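Local structure of protein KP700603 (Klebsiella pneumoniae 700603, 5KVK) at residues Q10-L15 with Q153-A158. The protein is of unknown function but belongs to the CinA (competence-damaged protein) superfamily, which includes nicotinamide-nucleotide amidohydrolases. Residues are numbered along the deposited sequence; the frame is centred on the assembly and turned at random. Where two conformers were deposited one is given.
Sequences QNTHEL and QAVRFA
One face of the Arg156 guanidinium, in the conformer given, one of two modelled, carries the backbone carbonyl oxygen of Gln10, which sits 3.1 Å above the plane and is displaced toward the rim; at the edge of the same group is Thr12 OG1. This is helix-helix packing in the CinA-like alpha/beta fold: the first turn of helix 12-26 lies against the middle of helix 147-165, whose other side rests on strands 125-132 and 135-142. In this conformer Arg156 NH1 donates to Thr12 OG1 over 2.9 Å at an N-H...O angle of 153°. The hydroxyl oxygen is 19° out of the guanidinium plane. The bend at chi3 (-61°) turns the guanidinium so that NH1 reaches that oxygen. Gln10 O lies 3.4 Å from Arg156 NE, too poorly angled for a hydrogen bond, since it sits above the guanidinium rather than along the N-H. The side chain of Gln10, poorly ordered, runs antiparallel alongside Arg156, its CG 3.7 Å from Arg156 CD.

Just before the helix, Asn11 is the N-cap: its OD1 accepts from Glu14 N at 2.9 Å, tying off the first turn that presents Thr12. The threonine methyl, anti to its own nitrogen, lies at right angles to Val155, with Thr12 CG2 and Val155 CG1 4.0 Å apart; both residues also touch helix 40-46, which closes this side. One turn on, Leu15 points at the partner helix, and its CD2 comes within 3.3 Å of Arg156 O.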
ATOM      1  N   GLN A  10       3.795 -16.091  15.613  1.00 85.03           N
ATOM      2  CA  GLN A  10       2.451 -15.638  15.962  1.00 83.68           C
ATOM      3  C   GLN A  10       1.617 -15.221  14.743  1.00 72.86           C
ATOM      4  O   GLN A  10       2.136 -15.049  13.620  1.00 73.63           O
ATOM      5  CB  GLN A  10       2.512 -14.468  16.948  1.00 89.84           C
ATOM      6  CG  GLN A  10       3.469 -13.349  16.542  1.00 94.89           C
ATOM      7  CD  GLN A  10       3.285 -12.101  17.389  1.00 97.70           C
ATOM      8  OE1 GLN A  10       2.357 -12.033  18.204  1.00 98.87           O
ATOM      9  NE2 GLN A  10       4.154 -11.106  17.198  1.00 95.77           N
ATOM     10  N   ASN A  11       0.317 -15.041  14.974  1.00 59.75           N
ATOM     11  CA  ASN A  11      -0.626 -14.834  13.888  1.00 50.12           C
ATOM     12  C   ASN A  11      -0.879 -13.340  13.700  1.00 41.24           C
ATOM     13  O   ASN A  11      -1.364 -12.666  14.618  1.00 36.75           O
ATOM     14  CB  ASN A  11      -1.937 -15.565  14.145  1.00 53.45           C
ATOM     15  CG  ASN A  11      -2.903 -15.428  12.982  1.00 55.48           C
ATOM     16  OD1 ASN A  11      -3.862 -14.651  13.047  1.00 47.99           O
ATOM     17  ND2 ASN A  11      -2.650 -16.175  11.904  1.00 60.67           N
ATOM     18  N   THR A  12      -0.587 -12.842  12.487  1.00 38.15           N
ATOM     19  CA  THR A  12      -0.697 -11.403  12.224  1.00 32.77           C
ATOM     20  C   THR A  12      -2.122 -10.907  12.336  1.00 30.32           C
ATOM     21  O   THR A  12      -2.360  -9.821  12.847  1.00 29.09           O
ATOM     22  CB  THR A  12      -0.180 -11.049  10.825  1.00 36.91           C
ATOM     23  OG1 THR A  12       1.152 -11.538  10.701  1.00 42.66           O
ATOM     24  CG2 THR A  12      -0.214  -9.521  10.577  1.00 32.38           C
ATOM     25  N   HIS A  13      -3.085 -11.669  11.819  1.00 34.27           N
ATOM     26  CA  HIS A  13      -4.463 -11.198  11.898  1.00 34.29           C
ATOM     27  C   HIS A  13      -4.928 -11.086  13.357  1.00 29.62           C
ATOM     28  O   HIS A  13      -5.651 -10.154  13.710  1.00 29.44           O
ATOM     29  CB  HIS A  13      -5.361 -12.145  11.088  1.00 36.93           C
ATOM     30  CG  HIS A  13      -6.802 -11.735  10.999  1.00 46.51           C
ATOM     31  ND1 HIS A  13      -7.212 -10.476  10.616  1.00 53.96           N
ATOM     32  CD2 HIS A  13      -7.935 -12.455  11.178  1.00 54.19           C
ATOM     33  CE1 HIS A  13      -8.532 -10.421  10.619  1.00 51.29           C
ATOM     34  NE2 HIS A  13      -8.994 -11.607  10.960  1.00 55.58           N
ATOM     35  N   GLU A  14      -4.557 -12.050  14.212  1.00 32.01           N
ATOM     36  CA  GLU A  14      -4.976 -11.982  15.619  1.00 31.02           C
ATOM     37  C   GLU A  14      -4.322 -10.805  16.360  1.00 32.99           C
ATOM     38  O   GLU A  14      -5.012 -10.003  17.017  1.00 33.01           O
ATOM     39  CB  GLU A  14      -4.680 -13.318  16.300  1.00 31.78           C
ATOM     40  CG  GLU A  14      -5.129 -13.389  17.752  1.00 34.79           C
ATOM     41  CD  GLU A  14      -4.735 -14.719  18.384  1.00 39.11           C
ATOM     42  OE1 GLU A  14      -4.029 -15.511  17.720  1.00 40.27           O
ATOM     43  OE2 GLU A  14      -5.128 -14.920  19.537  1.00 43.62           O
ATOM     44  N   LEU A  15      -2.999 -10.663  16.241  1.00 32.06           N
ATOM     45  CA  LEU A  15      -2.293  -9.490  16.787  1.00 33.36           C
ATOM     46  C   LEU A  15      -2.913  -8.178  16.317  1.00 32.84           C
ATOM     47  O   LEU A  15      -3.107  -7.230  17.110  1.00 28.95           O
ATOM     48  CB  LEU A  15      -0.825  -9.552  16.352  1.00 35.82           C
ATOM     49  CG  LEU A  15      -0.024  -8.282  16.619  1.00 38.33           C
ATOM     50  CD1 LEU A  15       0.093  -8.269  18.118  1.00 37.85           C
ATOM     51  CD2 LEU A  15       1.345  -8.334  15.975  1.00 41.71           C
ATOM     52  N   GLN A 153       7.544 -10.838   9.512  1.00 24.59           N
ATOM     53  CA  GLN A 153       8.024 -10.495  10.861  1.00 26.32           C
ATOM     54  C   GLN A 153       8.057  -8.998  11.099  1.00 23.94           C
ATOM     55  O   GLN A 153       7.736  -8.531  12.207  1.00 25.00           O
ATOM     56  CB  GLN A 153       9.415 -11.072  11.089  1.00 23.81           C
ATOM     57  CG  GLN A 153       9.427 -12.594  11.190  1.00 28.76           C
ATOM     58  CD  GLN A 153      10.841 -13.104  11.317  1.00 34.66           C
ATOM     59  OE1 GLN A 153      11.404 -13.160  12.410  1.00 37.40           O
ATOM     60  NE2 GLN A 153      11.445 -13.419  10.167  1.00 35.15           N
ATOM     61  N   ALA A 154       8.417  -8.239  10.074  1.00 21.32           N
ATOM     62  CA  ALA A 154       8.440  -6.783  10.216  1.00 22.09           C
ATOM     63  C   ALA A 154       7.038  -6.208  10.395  1.00 23.40           C
ATOM     64  O   ALA A 154       6.839  -5.322  11.232  1.00 24.92           O
ATOM     65  CB  ALA A 154       9.145  -6.154   9.000  1.00 23.19           C
ATOM     66  N   VAL A 155       6.065  -6.690   9.626  1.00 20.30           N
ATOM     67  CA  VAL A 155       4.676  -6.240   9.786  1.00 23.68           C
ATOM     68  C   VAL A 155       4.202  -6.548  11.212  1.00 25.19           C
ATOM     69  O   VAL A 155       3.612  -5.691  11.896  1.00 25.37           O
ATOM     70  CB  VAL A 155       3.778  -6.935   8.732  1.00 24.95           C
ATOM     71  CG1 VAL A 155       2.273  -6.801   9.068  1.00 25.64           C
ATOM     72  CG2 VAL A 155       4.093  -6.373   7.293  1.00 25.67           C
ATOM     73  N   ARG A 156       4.435  -7.791  11.687  1.00 23.42           N
ATOM     74  CA  ARG A 156       3.976  -8.117  13.032  0.50 24.82           C
ATOM     75  C   ARG A 156       4.709  -7.293  14.073  1.00 28.09           C
ATOM     76  O   ARG A 156       4.088  -6.789  15.008  1.00 30.07           O
ATOM     77  CB  ARG A 156       4.133  -9.612  13.324  0.50 26.00           C
ATOM     78  CG  ARG A 156       3.004 -10.435  12.722  0.50 26.48           C
ATOM     79  CD  ARG A 156       3.006 -11.879  13.190  0.50 29.18           C
ATOM     80  NE  ARG A 156       4.242 -12.541  12.800  0.50 28.93           N
ATOM     81  CZ  ARG A 156       4.407 -13.243  11.690  0.50 28.15           C
ATOM     82  NH1 ARG A 156       3.426 -13.391  10.816  0.50 27.44           N
ATOM     83  NH2 ARG A 156       5.589 -13.773  11.452  0.50 27.75           N
ATOM     84  N   PHE A 157       6.042  -7.132  13.921  1.00 25.58           N
ATOM     85  CA  PHE A 157       6.763  -6.315  14.897  1.00 25.93           C
ATOM     86  C   PHE A 157       6.211  -4.888  14.956  1.00 25.19           C
ATOM     87  O   PHE A 157       6.060  -4.322  16.055  1.00 25.45           O
ATOM     88  CB  PHE A 157       8.254  -6.286  14.593  1.00 25.91           C
ATOM     89  CG  PHE A 157       9.049  -5.526  15.644  1.00 27.77           C
ATOM     90  CD1 PHE A 157       9.581  -4.267  15.358  1.00 26.52           C
ATOM     91  CD2 PHE A 157       9.233  -6.077  16.914  1.00 34.24           C
ATOM     92  CE1 PHE A 157      10.313  -3.575  16.353  1.00 26.90           C
ATOM     93  CE2 PHE A 157       9.934  -5.379  17.890  1.00 35.06           C
ATOM     94  CZ  PHE A 157      10.453  -4.121  17.598  1.00 30.42           C
ATOM     95  N   ALA A 158       5.902  -4.295  13.793  1.00 23.60           N
ATOM     96  CA  ALA A 158       5.380  -2.920  13.782  1.00 22.40           C
ATOM     97  C   ALA A 158       4.134  -2.833  14.657  1.00 23.81           C
ATOM     98  O   ALA A 158       3.972  -1.906  15.477  1.00 23.70           O
ATOM     99  CB  ALA A 158       5.071  -2.513  12.345  1.00 26.61           C
TER